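Local coordinates for protein 2-C-methyl-D-erythritol 2,4-cyclodiphosphate synthase (Thermus thermophilus, PDB 1IV3) that catalyses the conversion of 4-diphosphocytidyl-2-C-methyl-D-erythritol 2-phosphate to 2-C-methyl-D-erythritol 2,4-cyclodiphosphate with release of CMP, a step of the non-mevalonate isoprenoid pathway, at residues C21-P26 / R109-D114; I25-G30 / D101-G106; L92-V97 / M120-D125. The protein carries 3 engineered substitutions. All blocks are in the same frame, centred on the assembly; numbering follows the deposited sequence.

Contact 1 of 3, residues C21-P26 / R109-D114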
loop_
_atom_site.group_PDB
_atom_site.type_symbol
_atom_site.label_atom_id
_atom_site.label_comp_id
_atom_site.label_asym_id
_atom_site.label_seq_id
_atom_site.Cartn_x
_atom_site.Cartn_y
_atom_site.Cartn_z
ATOM N N CYS A 21 -15.624 5.173 7.070
ATOM C CA CYS A 21 -15.562 4.446 8.329
ATOM C C CYS A 21 -16.933 4.212 8.948
ATOM O O CYS A 21 -17.041 4.038 10.162
ATOM C CB CYS A 21 -14.693 5.212 9.346
ATOM S SG CYS A 21 -12.954 5.334 8.843
ATOM N N GLY A 22 -17.968 4.198 8.125
ATOM C CA GLY A 22 -19.321 3.892 8.553
ATOM C C GLY A 22 -20.086 5.139 8.927
ATOM O O GLY A 22 -21.277 5.014 9.228
ATOM N N LEU A 23 -19.449 6.310 8.910
ATOM C CA LEU A 23 -20.150 7.535 9.284
ATOM C C LEU A 23 -20.412 8.503 8.138
ATOM O O LEU A 23 -19.635 8.597 7.171
ATOM C CB LEU A 23 -19.287 8.315 10.276
ATOM C CG LEU A 23 -18.757 7.557 11.487
ATOM C CD1 LEU A 23 -17.970 8.526 12.368
ATOM C CD2 LEU A 23 -19.899 6.881 12.239
ATOM N N LEU A 24 -21.489 9.272 8.290
ATOM C CA LEU A 24 -21.727 10.431 7.436
ATOM C C LEU A 24 -20.753 11.564 7.745
ATOM O O LEU A 24 -20.664 12.056 8.859
ATOM C CB LEU A 24 -23.175 10.913 7.610
ATOM C CG LEU A 24 -23.900 11.409 6.355
ATOM C CD1 LEU A 24 -25.034 12.354 6.741
ATOM C CD2 LEU A 24 -22.972 12.081 5.367
ATOM N N ILE A 25 -19.990 12.026 6.763
ATOM C CA ILE A 25 -19.087 13.137 7.023
ATOM C C ILE A 25 -19.491 14.399 6.264
ATOM O O ILE A 25 -19.528 14.412 5.024
ATOM C CB ILE A 25 -17.656 12.752 6.629
ATOM C CG1 ILE A 25 -17.192 11.488 7.365
ATOM C CG2 ILE A 25 -16.705 13.910 6.863
ATOM C CD1 ILE A 25 -17.267 11.712 8.869
ATOM N N PRO A 26 -19.754 15.464 7.019
ATOM C CA PRO A 26 -20.166 16.736 6.394
ATOM C C PRO A 26 -19.108 17.154 5.377
ATOM O O PRO A 26 -17.935 17.194 5.727
ATOM C CB PRO A 26 -20.239 17.698 7.574
ATOM C CG PRO A 26 -20.508 16.800 8.752
ATOM C CD PRO A 26 -19.656 15.591 8.481
ATOM N N ARG A 109 -11.642 12.824 13.646
ATOM C CA ARG A 109 -10.752 11.721 13.977
ATOM C C ARG A 109 -11.326 10.851 15.078
ATOM O O ARG A 109 -11.375 9.624 14.988
ATOM C CB ARG A 109 -9.380 12.279 14.420
ATOM C CG ARG A 109 -8.321 11.220 14.589
ATOM C CD ARG A 109 -6.954 11.776 14.938
ATOM N NE ARG A 109 -6.435 12.749 13.985
ATOM C CZ ARG A 109 -5.698 12.416 12.926
ATOM N NH1 ARG A 109 -5.438 11.124 12.753
ATOM N NH2 ARG A 109 -5.233 13.318 12.068
ATOM N N LYS A 110 -11.781 11.498 16.159
ATOM C CA LYS A 110 -12.272 10.688 17.276
ATOM C C LYS A 110 -13.458 9.824 16.846
ATOM O O LYS A 110 -13.485 8.616 17.116
ATOM C CB LYS A 110 -12.676 11.576 18.454
ATOM C CG LYS A 110 -13.088 10.740 19.654
ATOM C CD LYS A 110 -13.524 11.590 20.844
ATOM C CE LYS A 110 -14.463 10.767 21.728
ATOM N NZ LYS A 110 -13.848 9.469 22.127
ATOM N N ALA A 111 -14.420 10.466 16.185
ATOM C CA ALA A 111 -15.606 9.725 15.757
ATOM C C ALA A 111 -15.237 8.592 14.801
ATOM O O ALA A 111 -15.751 7.486 14.901
ATOM C CB ALA A 111 -16.586 10.666 15.076
ATOM N N LEU A 112 -14.363 8.849 13.835
ATOM C CA LEU A 112 -13.979 7.822 12.855
ATOM C C LEU A 112 -13.300 6.635 13.518
ATOM O O LEU A 112 -13.621 5.454 13.317
ATOM C CB LEU A 112 -13.047 8.452 11.825
ATOM C CG LEU A 112 -13.744 9.447 10.891
ATOM C CD1 LEU A 112 -12.783 10.343 10.116
ATOM C CD2 LEU A 112 -14.623 8.623 9.957
ATOM N N VAL A 113 -12.317 6.962 14.366
ATOM C CA VAL A 113 -11.637 5.878 15.085
ATOM C C VAL A 113 -12.585 5.124 16.004
ATOM O O VAL A 113 -12.553 3.895 16.115
ATOM C CB VAL A 113 -10.448 6.413 15.891
ATOM C CG1 VAL A 113 -9.850 5.327 16.768
ATOM C CG2 VAL A 113 -9.437 6.978 14.891
ATOM N N ASP A 114 -13.458 5.852 16.689
ATOM C CA ASP A 114 -14.408 5.174 17.570
ATOM C C ASP A 114 -15.280 4.215 16.766
ATOM O O ASP A 114 -15.621 3.151 17.220
ATOM C CB ASP A 114 -15.328 6.184 18.246
ATOM C CG ASP A 114 -14.673 6.924 19.400
ATOM O OD1 ASP A 114 -13.540 6.581 19.785
ATOM O OD2 ASP A 114 -15.361 7.841 19.898
#
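In Leu112, CG lies beside the backbone N and opposite the carbonyl carbon (chi1 -70°), and an extended chi2 follows; this carries CD2 into the group formed by Cys21, Leu23 and Ile25, although the CB of Leu112 does not itself point at that segment. Leu23 has a similar first torsion (chi1 -51°), which brings its CD1 against Ala111. Three residues converge on the one methyl: Cys21 CB is 3.5 Å from Leu112 CD2, tighter than usual for two carbons, Cys21 SG is 3.9 Å from it, Leu23 CD1 lies 4.1 Å from Leu112 CD2, and Ile25 CD1 rests 4.2 Å from Leu112 CD2. Leu23 CD1 is also near both the side chain and the carbonyl of Ala111, 3.7 Å from Ala111 CB and 3.5 Å from Ala111 O. The axes of the segments 23-25 and 109-114 run nearly antiparallel, at 157° and 10.0 Å closest approach, so the hairpin made by strands 18-20 and 23-25 packs along the first turns of the helix. At the turn of that hairpin the backbone N atoms of Cys21 and Gly22 bond to the Asp38 carboxylate, while Ser115 OG bonds to Cys21 O. Leu112 also touches Phe131 of the substrate-binding site. The contact thus rests on van der Waals packing, chiefly of methyls with Cys21 CB and SG, whereas polar groups of the turn find partners in Asp38 and Ser115.

Contact 2 of 3, residues I25-G30 / D101-G106; sequences IPSPVG and DRPKLG
The side chains of Val29 and Arg102 cross at about a right angle, joining the start of strand 29-31, outermost of the mixed sheet within this chain, to the substrate-binding loop 100-106 of this IspF-family enzyme. Val29 CG1 sits over one face of the Arg102 guanidinium, offset toward its rim and 3.1 Å from Arg102 NH2. The arginine chain is extended from CG to NE, which carries the flat group past Pro28 to the valine. Pro28 meets it obliquely, its CG 3.9 Å from Arg102 NH1. The same NH2 forms a salt bridge with Glu14 OE1, so a carboxylate on strand 3-14 probably helps fix the rotation of the group whose face carries the valine methyl.

Beside this pair, Pro103, preceded by a cis peptide bond, turns its ring toward Ser27. The Ser27 hydroxyl approaches the CD and CG side of that ring, and Pro26 O lies 3.9 Å from Pro103 CG. Farther along, the Ile25 branch methyl CG2 is shared by two residues of the loop, at 4.3 Å from Pro103 CG and the same distance from Leu105 CD2; Leu18 of the neighbouring hairpin strand closes on Ile25, Ser27 and Pro103. Ser27 OG, placed opposite its own backbone N (chi1 180°), is turned back over its segment: it donates to Val29 O at 2.7 Å, in the carbonyl plane and on a lone pair, while standing 3.2 Å from Pro103 CD.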
loop_
_atom_site.group_PDB
_atom_site.type_symbol
_atom_site.label_atom_id
_atom_site.label_comp_id
_atom_site.label_asym_id
_atom_site.label_seq_id
_atom_site.Cartn_x
_atom_site.Cartn_y
_atom_site.Cartn_z
ATOM N N ILE A 25 -19.990 12.026 6.763
ATOM C CA ILE A 25 -19.087 13.137 7.023
ATOM C C ILE A 25 -19.491 14.399 6.264
ATOM O O ILE A 25 -19.528 14.412 5.024
ATOM C CB ILE A 25 -17.656 12.752 6.629
ATOM C CG1 ILE A 25 -17.192 11.488 7.365
ATOM C CG2 ILE A 25 -16.705 13.910 6.863
ATOM C CD1 ILE A 25 -17.267 11.712 8.869
ATOM N N PRO A 26 -19.754 15.464 7.019
ATOM C CA PRO A 26 -20.166 16.736 6.394
ATOM C C PRO A 26 -19.108 17.154 5.377
ATOM O O PRO A 26 -17.935 17.194 5.727
ATOM C CB PRO A 26 -20.239 17.698 7.574
ATOM C CG PRO A 26 -20.508 16.800 8.752
ATOM C CD PRO A 26 -19.656 15.591 8.481
ATOM N N SER A 27 -19.539 17.411 4.136
ATOM C CA SER A 27 -18.626 17.577 3.026
ATOM C C SER A 27 -19.278 18.197 1.795
ATOM O O SER A 27 -20.451 17.937 1.543
ATOM C CB SER A 27 -18.053 16.203 2.644
ATOM O OG SER A 27 -17.150 16.296 1.545
ATOM N N PRO A 28 -18.517 18.979 1.045
ATOM C CA PRO A 28 -18.985 19.521 -0.237
ATOM C C PRO A 28 -18.975 18.461 -1.330
ATOM O O PRO A 28 -19.490 18.718 -2.415
ATOM C CB PRO A 28 -17.942 20.594 -0.572
ATOM C CG PRO A 28 -16.692 20.113 0.097
ATOM C CD PRO A 28 -17.147 19.434 1.368
ATOM N N VAL A 29 -18.386 17.288 -1.087
ATOM C CA VAL A 29 -18.177 16.269 -2.109
ATOM C C VAL A 29 -18.360 14.875 -1.527
ATOM O O VAL A 29 -18.080 14.616 -0.355
ATOM C CB VAL A 29 -16.779 16.350 -2.754
ATOM C CG1 VAL A 29 -16.577 17.689 -3.448
ATOM C CG2 VAL A 29 -15.670 16.124 -1.731
ATOM N N GLY A 30 -18.850 13.939 -2.324
ATOM C CA GLY A 30 -19.127 12.604 -1.789
ATOM C C GLY A 30 -18.937 11.590 -2.889
ATOM O O GLY A 30 -18.719 11.917 -4.059
ATOM N N ASP A 101 -8.387 15.223 -0.909
ATOM C CA ASP A 101 -7.972 16.622 -0.770
ATOM C C ASP A 101 -8.969 17.434 0.037
ATOM O O ASP A 101 -8.596 18.442 0.646
ATOM C CB ASP A 101 -7.733 17.223 -2.166
ATOM C CG ASP A 101 -6.587 16.528 -2.875
ATOM O OD1 ASP A 101 -6.164 15.429 -2.460
ATOM O OD2 ASP A 101 -6.055 17.083 -3.863
ATOM N N ARG A 102 -10.233 17.029 0.088
ATOM C CA ARG A 102 -11.219 17.710 0.929
ATOM C C ARG A 102 -12.346 16.721 1.184
ATOM O O ARG A 102 -12.486 15.853 0.302
ATOM C CB ARG A 102 -11.725 18.975 0.251
ATOM C CG ARG A 102 -12.068 18.768 -1.209
ATOM C CD ARG A 102 -12.597 20.024 -1.902
ATOM N NE ARG A 102 -13.217 19.636 -3.173
ATOM C CZ ARG A 102 -14.264 20.203 -3.746
ATOM N NH1 ARG A 102 -14.863 21.233 -3.163
ATOM N NH2 ARG A 102 -14.716 19.739 -4.908
ATOM N N PRO A 103 -13.075 16.802 2.278
ATOM C CA PRO A 103 -12.923 17.767 3.362
ATOM C C PRO A 103 -11.811 17.357 4.325
ATOM O O PRO A 103 -11.311 16.233 4.244
ATOM C CB PRO A 103 -14.260 17.665 4.111
ATOM C CG PRO A 103 -14.607 16.217 3.966
ATOM C CD PRO A 103 -14.178 15.846 2.578
ATOM N N LYS A 104 -11.416 18.244 5.234
ATOM C CA LYS A 104 -10.482 17.869 6.286
ATOM C C LYS A 104 -11.085 16.789 7.184
ATOM O O LYS A 104 -12.238 16.931 7.621
ATOM C CB LYS A 104 -10.118 19.098 7.139
ATOM C CG LYS A 104 -9.353 20.137 6.316
ATOM C CD LYS A 104 -8.926 21.319 7.170
ATOM C CE LYS A 104 -7.430 21.589 7.034
ATOM N NZ LYS A 104 -7.153 22.538 5.912
ATOM N N LEU A 105 -10.310 15.745 7.455
ATOM C CA LEU A 105 -10.832 14.664 8.306
ATOM C C LEU A 105 -10.440 14.822 9.762
ATOM O O LEU A 105 -11.053 14.223 10.654
ATOM C CB LEU A 105 -10.402 13.310 7.716
ATOM C CG LEU A 105 -11.008 12.942 6.349
ATOM C CD1 LEU A 105 -10.656 11.513 5.960
ATOM C CD2 LEU A 105 -12.529 13.105 6.342
ATOM N N GLY A 106 -9.420 15.656 10.010
ATOM C CA GLY A 106 -8.969 15.923 11.367
ATOM C C GLY A 106 -10.041 16.111 12.421
ATOM O O GLY A 106 -10.016 15.415 13.464
#

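Contact 3 of 3, residues L92-V97 / M120-D125; sequences LQASLV and MRLPQD. Engineered in segment 120-125: Met120 (natural residue Leu).
Leu122 inserts its two methyls against strand 91-99, an inner strand of the mixed sheet whose residues Leu92 and Gln93 form a classic beta bulge opposite Leu149. Strand 91-99, helix 109-120 and the adjacent parallel strand 127-132 make a beta-alpha-beta crossover, and the contact packs its helix-to-strand loop on the first strand. The two branches of Leu122 have different targets. CD2 of Leu122 lies 3.5 Å from Leu92 O, against the peptide carbonyl, whereas CD1 reaches the next stretch of backbone, 3.9 Å from Gln93 CA and equally far from Ala94 N. The CB atoms of Leu92 and Gln93 point away from the loop, so it is largely main chain that the leucine meets there. With CG beside the backbone N (chi1 -75°) and chi2 extended at 177°, the isobutyl group reaches from the loop to the strand backbone.

Ala94, by contrast, directs its CB at the loop. Met120, an engineered residue where the natural sequence has leucine, approaches that methyl with the end of its chain: Ala94 CB is 3.8 Å from Met120 CE and 4.0 Å from Met120 SD. The bend at chi3 (-49°) turns the terminal methyl toward Ala94, and SD and CE both lie by its CB.

The next shell packs round these groups: Leu44 of helix 39-50 touches both Ala94 and Met120, Ile127 adds to the packing of Met120, and Val148 packs on Ala94. Ser117 OG bonds to Leu122 O, while Arg126, just before the parallel strand 127-132, and Gly128 within it share backbone hydrogen bonds with Ala94. The trimer closes in at the loop's far end, where Asp125 OD1 forms a salt bridge with Arg2 NH2 of the second subunit.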
loop_
_atom_site.group_PDB
_atom_site.type_symbol
_atom_site.label_atom_id
_atom_site.label_comp_id
_atom_site.label_asym_id
_atom_site.label_seq_id
_atom_site.Cartn_x
_atom_site.Cartn_y
_atom_site.Cartn_z
ATOM N N LEU A 92 -6.690 -8.857 15.136
ATOM C CA LEU A 92 -5.827 -8.209 16.112
ATOM C C LEU A 92 -5.626 -6.723 15.869
ATOM O O LEU A 92 -5.530 -5.932 16.799
ATOM C CB LEU A 92 -4.424 -8.853 16.141
ATOM C CG LEU A 92 -3.467 -8.183 17.135
ATOM C CD1 LEU A 92 -3.960 -8.253 18.571
ATOM C CD2 LEU A 92 -2.084 -8.817 17.049
ATOM N N GLN A 93 -5.524 -6.340 14.582
ATOM C CA GLN A 93 -5.170 -4.947 14.322
ATOM C C GLN A 93 -5.612 -4.490 12.946
ATOM O O GLN A 93 -5.589 -5.350 12.038
ATOM C CB GLN A 93 -3.633 -4.789 14.410
ATOM C CG GLN A 93 -3.214 -3.317 14.389
ATOM C CD GLN A 93 -1.836 -3.054 14.982
ATOM O OE1 GLN A 93 -1.507 -1.913 15.356
ATOM N NE2 GLN A 93 -1.049 -4.123 15.022
ATOM N N ALA A 94 -5.966 -3.214 12.786
ATOM C CA ALA A 94 -6.197 -2.688 11.435
ATOM C C ALA A 94 -5.469 -1.352 11.315
ATOM O O ALA A 94 -5.577 -0.527 12.214
ATOM C CB ALA A 94 -7.685 -2.542 11.116
ATOM N N SER A 95 -4.739 -1.158 10.214
ATOM C CA SER A 95 -3.987 0.069 10.009
ATOM C C SER A 95 -4.309 0.562 8.613
ATOM O O SER A 95 -4.094 -0.205 7.670
ATOM C CB SER A 95 -2.482 -0.188 10.150
ATOM O OG SER A 95 -1.782 1.043 9.982
ATOM N N LEU A 96 -4.839 1.781 8.491
ATOM C CA LEU A 96 -5.195 2.201 7.133
ATOM C C LEU A 96 -4.980 3.692 6.926
ATOM O O LEU A 96 -4.954 4.445 7.892
ATOM C CB LEU A 96 -6.653 1.875 6.830
ATOM C CG LEU A 96 -7.685 2.681 7.619
ATOM C CD1 LEU A 96 -9.058 2.609 6.961
ATOM C CD2 LEU A 96 -7.791 2.154 9.045
ATOM N N VAL A 97 -4.854 4.027 5.641
ATOM C CA VAL A 97 -4.671 5.416 5.250
ATOM C C VAL A 97 -5.824 5.835 4.342
ATOM O O VAL A 97 -6.142 5.139 3.380
ATOM C CB VAL A 97 -3.373 5.622 4.456
ATOM C CG1 VAL A 97 -3.129 7.077 4.119
ATOM C CG2 VAL A 97 -2.188 5.065 5.257
ATOM N N MET A 120 -15.175 -3.207 14.476
ATOM C CA MET A 120 -14.239 -4.318 14.340
ATOM C C MET A 120 -13.940 -4.926 15.699
ATOM O O MET A 120 -13.191 -5.893 15.806
ATOM C CB MET A 120 -12.972 -3.820 13.613
ATOM C CG MET A 120 -13.060 -3.928 12.096
ATOM S SD MET A 120 -11.603 -3.333 11.181
ATOM C CE MET A 120 -11.353 -1.807 11.893
ATOM N N ARG A 121 -14.545 -4.342 16.735
ATOM C CA ARG A 121 -14.370 -4.787 18.108
ATOM C C ARG A 121 -12.889 -4.836 18.463
ATOM O O ARG A 121 -12.376 -5.823 19.009
ATOM C CB ARG A 121 -15.011 -6.166 18.313
ATOM C CG ARG A 121 -16.521 -6.152 18.031
ATOM C CD ARG A 121 -17.098 -7.466 18.590
ATOM N NE ARG A 121 -16.821 -8.558 17.657
ATOM C CZ ARG A 121 -15.721 -9.301 17.619
ATOM N NH1 ARG A 121 -14.714 -9.110 18.461
ATOM N NH2 ARG A 121 -15.604 -10.269 16.715
ATOM N N LEU A 122 -12.191 -3.740 18.142
ATOM C CA LEU A 122 -10.775 -3.711 18.492
ATOM C C LEU A 122 -10.520 -2.549 19.438
ATOM O O LEU A 122 -11.204 -1.528 19.345
ATOM C CB LEU A 122 -9.921 -3.528 17.236
ATOM C CG LEU A 122 -9.716 -4.704 16.291
ATOM C CD1 LEU A 122 -8.899 -4.232 15.079
ATOM C CD2 LEU A 122 -9.041 -5.872 16.988
ATOM N N PRO A 123 -9.536 -2.654 20.319
ATOM C CA PRO A 123 -9.253 -1.520 21.203
ATOM C C PRO A 123 -8.732 -0.356 20.379
ATOM O O PRO A 123 -8.238 -0.592 19.281
ATOM C CB PRO A 123 -8.151 -2.064 22.118
ATOM C CG PRO A 123 -7.519 -3.162 21.324
ATOM C CD PRO A 123 -8.646 -3.795 20.539
ATOM N N GLN A 124 -8.806 0.864 20.897
ATOM C CA GLN A 124 -8.415 2.040 20.124
ATOM C C GLN A 124 -6.951 2.033 19.717
ATOM O O GLN A 124 -6.626 2.548 18.635
ATOM C CB GLN A 124 -8.769 3.319 20.916
ATOM C CG GLN A 124 -10.244 3.378 21.271
ATOM C CD GLN A 124 -11.027 4.531 20.687
ATOM O OE1 GLN A 124 -10.474 5.565 20.337
ATOM N NE2 GLN A 124 -12.346 4.388 20.589
ATOM N N ASP A 125 -6.065 1.445 20.518
ATOM C CA ASP A 125 -4.648 1.459 20.127
ATOM C C ASP A 125 -4.307 0.446 19.038
ATOM O O ASP A 125 -3.201 0.358 18.494
ATOM C CB ASP A 125 -3.811 1.190 21.389
ATOM C CG ASP A 125 -4.054 -0.248 21.831
ATOM O OD1 ASP A 125 -3.259 -1.138 21.474
ATOM O OD2 ASP A 125 -5.078 -0.455 22.512
#

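In the fold
Along the chain the segments come in the order 21-26, 25-30, 92-97, 101-106, 109-114 and 120-125, with the first two overlapping at Ile25 and Pro26. Contacts 1 and 2 therefore begin from one continuous stretch, their centres about 11 Å apart, and Leu112 CD1 meets Leu105 O at 4.3 Å between them. Helix 109-120 runs from contact 1 toward contact 3, centres about 14 Å apart, with Asp114 OD1 of contact 1 probably hydrogen-bonded to Gln124 NE2 of contact 3. Contacts 2 and 3, centres about 22 Å apart, reach the same mixed sheet. Together the three join hairpin, helix and sheet between the substrate-binding loop and a subunit interface of the trimer.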